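Local coordinates for protein major pepsin inhibitor PI-3 (Ascaris suum, PDB 1F32) that inhibits the aspartic protease pepsin, as a secreted, disulfide-bonded protein of the protease inhibitor I33 family, at residues F76-I88 / S138-V148. Numbering follows the deposited sequence.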
loop_
_atom_site.group_PDB
_atom_site.type_symbol
_atom_site.label_atom_id
_atom_site.label_comp_id
_atom_site.label_asym_id
_atom_site.label_seq_id
_atom_site.Cartn_x
_atom_site.Cartn_y
_atom_site.Cartn_z
ATOM N N PHE A 76 1.868 -10.967 0.374
ATOM C CA PHE A 76 1.843 -12.406 0.615
ATOM C C PHE A 76 0.821 -13.039 -0.315
ATOM O O PHE A 76 0.127 -12.342 -1.041
ATOM C CB PHE A 76 1.407 -12.697 2.050
ATOM C CG PHE A 76 2.187 -11.944 3.090
ATOM C CD1 PHE A 76 3.443 -12.383 3.493
ATOM C CD2 PHE A 76 1.671 -10.779 3.641
ATOM C CE1 PHE A 76 4.178 -11.654 4.438
ATOM C CE2 PHE A 76 2.388 -10.052 4.577
ATOM C CZ PHE A 76 3.648 -10.488 4.979
ATOM N N VAL A 77 0.743 -14.366 -0.282
ATOM C CA VAL A 77 -0.233 -15.079 -1.088
ATOM C C VAL A 77 -1.557 -14.917 -0.362
ATOM O O VAL A 77 -1.743 -15.444 0.741
ATOM C CB VAL A 77 0.091 -16.583 -1.195
ATOM C CG1 VAL A 77 -1.074 -17.317 -1.864
ATOM C CG2 VAL A 77 1.365 -16.783 -1.986
ATOM N N GLY A 78 -2.467 -14.157 -0.961
ATOM C CA GLY A 78 -3.765 -13.969 -0.344
ATOM C C GLY A 78 -3.994 -12.593 0.242
ATOM O O GLY A 78 -5.143 -12.183 0.421
ATOM N N CYS A 79 -2.919 -11.869 0.557
ATOM C CA CYS A 79 -3.101 -10.543 1.126
ATOM C C CYS A 79 -1.851 -9.672 1.149
ATOM O O CYS A 79 -0.741 -10.150 0.888
ATOM C CB CYS A 79 -3.678 -10.678 2.535
ATOM S SG CYS A 79 -2.560 -10.945 3.955
ATOM N N SER A 80 -2.046 -8.387 1.444
ATOM C CA SER A 80 -0.951 -7.425 1.503
ATOM C C SER A 80 -1.059 -6.508 2.718
ATOM O O SER A 80 -2.150 -6.236 3.230
ATOM C CB SER A 80 -0.929 -6.535 0.246
ATOM O OG SER A 80 -0.731 -7.281 -0.945
ATOM N N VAL A 81 0.095 -6.037 3.169
ATOM C CA VAL A 81 0.174 -5.102 4.278
ATOM C C VAL A 81 0.851 -3.857 3.703
ATOM O O VAL A 81 1.895 -3.942 3.052
ATOM C CB VAL A 81 1.042 -5.650 5.434
ATOM C CG1 VAL A 81 1.135 -4.609 6.554
ATOM C CG2 VAL A 81 0.459 -6.947 5.955
ATOM N N LEU A 82 0.241 -2.701 3.924
ATOM C CA LEU A 82 0.805 -1.446 3.455
ATOM C C LEU A 82 0.776 -0.555 4.685
ATOM O O LEU A 82 -0.285 -0.336 5.286
ATOM C CB LEU A 82 -0.049 -0.849 2.337
ATOM C CG LEU A 82 0.412 0.513 1.809
ATOM C CD1 LEU A 82 1.727 0.366 1.077
ATOM C CD2 LEU A 82 -0.659 1.078 0.871
ATOM N N GLY A 83 1.945 -0.052 5.061
ATOM C CA GLY A 83 2.029 0.768 6.247
ATOM C C GLY A 83 1.644 -0.182 7.357
ATOM O O GLY A 83 2.187 -1.278 7.482
ATOM N N ASN A 84 0.699 0.210 8.182
ATOM C CA ASN A 84 0.312 -0.707 9.225
ATOM C C ASN A 84 -1.148 -1.059 9.021
ATOM O O ASN A 84 -1.911 -1.133 9.970
ATOM C CB ASN A 84 0.576 -0.085 10.601
ATOM C CG ASN A 84 2.057 0.193 10.832
ATOM O OD1 ASN A 84 2.908 -0.669 10.590
ATOM N ND2 ASN A 84 2.370 1.401 11.300
ATOM N N LYS A 85 -1.515 -1.275 7.756
ATOM C CA LYS A 85 -2.894 -1.617 7.400
ATOM C C LYS A 85 -2.930 -2.904 6.579
ATOM O O LYS A 85 -2.076 -3.131 5.732
ATOM C CB LYS A 85 -3.542 -0.468 6.626
ATOM C CG LYS A 85 -3.654 0.850 7.429
ATOM C CD LYS A 85 -4.378 1.934 6.617
ATOM C CE LYS A 85 -4.382 3.309 7.296
ATOM N NZ LYS A 85 -5.235 4.323 6.542
ATOM N N LEU A 86 -3.937 -3.737 6.837
ATOM C CA LEU A 86 -4.105 -5.023 6.159
ATOM C C LEU A 86 -5.180 -4.969 5.078
ATOM O O LEU A 86 -6.262 -4.408 5.298
ATOM C CB LEU A 86 -4.488 -6.104 7.187
ATOM C CG LEU A 86 -5.013 -7.437 6.627
ATOM C CD1 LEU A 86 -3.895 -8.126 5.868
ATOM C CD2 LEU A 86 -5.516 -8.344 7.770
ATOM N N PHE A 87 -4.870 -5.553 3.919
ATOM C CA PHE A 87 -5.790 -5.601 2.784
ATOM C C PHE A 87 -5.910 -7.018 2.228
ATOM O O PHE A 87 -4.900 -7.680 1.986
ATOM C CB PHE A 87 -5.302 -4.702 1.645
ATOM C CG PHE A 87 -5.130 -3.260 2.032
ATOM C CD1 PHE A 87 -3.991 -2.832 2.722
ATOM C CD2 PHE A 87 -6.128 -2.337 1.743
ATOM C CE1 PHE A 87 -3.864 -1.500 3.123
ATOM C CE2 PHE A 87 -6.010 -0.996 2.140
ATOM C CZ PHE A 87 -4.882 -0.578 2.831
ATOM N N ILE A 88 -7.146 -7.463 2.011
ATOM C CA ILE A 88 -7.401 -8.778 1.417
ATOM C C ILE A 88 -8.304 -8.526 0.196
ATOM O O ILE A 88 -9.308 -7.812 0.295
ATOM C CB ILE A 88 -8.070 -9.714 2.432
ATOM C CG1 ILE A 88 -7.060 -10.060 3.535
ATOM C CG2 ILE A 88 -8.586 -10.971 1.730
ATOM C CD1 ILE A 88 -7.650 -10.813 4.721
ATOM N N SER A 138 9.903 -26.807 1.895
ATOM C CA SER A 138 8.616 -26.606 2.559
ATOM C C SER A 138 8.406 -25.115 2.839
ATOM O O SER A 138 8.614 -24.651 3.960
ATOM C CB SER A 138 8.595 -27.389 3.864
ATOM O OG SER A 138 9.729 -27.062 4.654
ATOM N N PRO A 139 7.968 -24.352 1.824
ATOM C CA PRO A 139 7.750 -22.916 1.999
ATOM C C PRO A 139 6.770 -22.589 3.107
ATOM O O PRO A 139 5.850 -23.357 3.396
ATOM C CB PRO A 139 7.239 -22.478 0.631
ATOM C CG PRO A 139 6.475 -23.689 0.174
ATOM C CD PRO A 139 7.450 -24.789 0.515
ATOM N N PRO A 140 6.955 -21.433 3.744
ATOM C CA PRO A 140 6.057 -21.034 4.817
ATOM C C PRO A 140 4.674 -20.743 4.274
ATOM O O PRO A 140 4.505 -20.369 3.099
ATOM C CB PRO A 140 6.714 -19.768 5.365
ATOM C CG PRO A 140 7.357 -19.185 4.153
ATOM C CD PRO A 140 7.974 -20.398 3.496
ATOM N N PRO A 141 3.652 -20.934 5.112
ATOM C CA PRO A 141 2.296 -20.647 4.651
ATOM C C PRO A 141 2.169 -19.137 4.865
ATOM O O PRO A 141 2.943 -18.549 5.616
ATOM C CB PRO A 141 1.440 -21.418 5.639
ATOM C CG PRO A 141 2.210 -21.262 6.902
ATOM C CD PRO A 141 3.633 -21.508 6.467
ATOM N N PRO A 142 1.203 -18.488 4.216
ATOM C CA PRO A 142 1.073 -17.044 4.424
ATOM C C PRO A 142 0.622 -16.738 5.858
ATOM O O PRO A 142 0.094 -17.613 6.562
ATOM C CB PRO A 142 0.048 -16.630 3.365
ATOM C CG PRO A 142 -0.741 -17.878 3.141
ATOM C CD PRO A 142 0.280 -18.970 3.175
ATOM N N PRO A 143 0.869 -15.505 6.330
ATOM C CA PRO A 143 0.461 -15.145 7.689
ATOM C C PRO A 143 -1.007 -15.510 7.860
ATOM O O PRO A 143 -1.792 -15.390 6.915
ATOM C CB PRO A 143 0.701 -13.634 7.740
ATOM C CG PRO A 143 1.889 -13.461 6.838
ATOM C CD PRO A 143 1.572 -14.394 5.662
ATOM N N SER A 144 -1.380 -15.953 9.053
ATOM C CA SER A 144 -2.763 -16.350 9.287
ATOM C C SER A 144 -3.751 -15.215 9.049
ATOM O O SER A 144 -4.901 -15.459 8.690
ATOM C CB SER A 144 -2.932 -16.902 10.707
ATOM O OG SER A 144 -2.663 -15.909 11.680
ATOM N N PHE A 145 -3.306 -13.972 9.221
ATOM C CA PHE A 145 -4.211 -12.855 9.012
ATOM C C PHE A 145 -4.627 -12.663 7.555
ATOM O O PHE A 145 -5.518 -11.868 7.259
ATOM C CB PHE A 145 -3.634 -11.555 9.599
ATOM C CG PHE A 145 -2.290 -11.146 9.040
ATOM C CD1 PHE A 145 -2.129 -10.857 7.691
ATOM C CD2 PHE A 145 -1.201 -10.987 9.890
ATOM C CE1 PHE A 145 -0.906 -10.413 7.191
ATOM C CE2 PHE A 145 0.025 -10.541 9.407
ATOM C CZ PHE A 145 0.174 -10.253 8.053
ATOM N N CYS A 146 -3.998 -13.397 6.643
ATOM C CA CYS A 146 -4.354 -13.301 5.236
ATOM C C CYS A 146 -5.678 -14.022 4.969
ATOM O O CYS A 146 -6.245 -13.895 3.892
ATOM C CB CYS A 146 -3.268 -13.926 4.367
ATOM S SG CYS A 146 -1.897 -12.857 3.794
ATOM N N THR A 147 -6.162 -14.772 5.955
ATOM C CA THR A 147 -7.419 -15.512 5.819
ATOM C C THR A 147 -8.611 -14.879 6.551
ATOM O O THR A 147 -8.539 -14.594 7.744
ATOM C CB THR A 147 -7.256 -16.965 6.314
ATOM O OG1 THR A 147 -6.289 -17.632 5.495
ATOM C CG2 THR A 147 -8.594 -17.722 6.231
ATOM N N VAL A 148 -9.701 -14.673 5.811
ATOM C CA VAL A 148 -10.945 -14.085 6.326
ATOM C C VAL A 148 -10.797 -12.657 6.860
ATOM O O VAL A 148 -9.712 -12.234 7.272
ATOM C CB VAL A 148 -11.588 -14.982 7.433
ATOM C CG1 VAL A 148 -11.333 -14.401 8.821
ATOM C CG2 VAL A 148 -13.083 -15.122 7.178
HETATM O O HOH W 1 -6.936 -14.189 1.195
#
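Pro-142 packs on the tight turn between strands 72-76 and 79-82 of the antiparallel sheet, and a disulfide joins the C-terminal tail to the edge of that turn at Cys-79, where strand 79-82 pairs with 85-88. The tail comes in as an extended run of prolines beside helix 98-116, and the ring of Pro-142 rests on the backbone of the turn, its CB 3.4 Å from Val-77 O. Pro-143 stands with its CG-CD edge on one face of the Phe-76 ring in a CH-π contact, CG almost on the ring normal, 3.7 Å from the centroid; Phe-107 of the helix meets the same ring edge-to-face. A short 3-10 turn, 144-146, follows, closed by Cys-146 N to Pro-143 O. It presents Phe-145, whose CG sits between its backbone N and carbonyl carbon (chi1 58°), a torsion that folds the ring back over Pro-143 CB. One edge of this ring faces Cys-79 SG, 3.7 Å from CE1, while Val-81 CG2 and Leu-86 CD1 pack obliquely against it, the latter 3.7 Å from Phe-145 CD1. Cys-146 then completes the disulfide to Cys-79 (chi3 -77°), its SG lying 3.7 Å from Phe-76 CB. Beyond the sulfurs, Ile-88 CD1 packs against the carbonyl oxygens of Phe-145 and Cys-146. No direct hydrogen bond crosses between the segments; instead, one water donates to both Gly-78 O and Cys-146 O, at 2.8 Å from each.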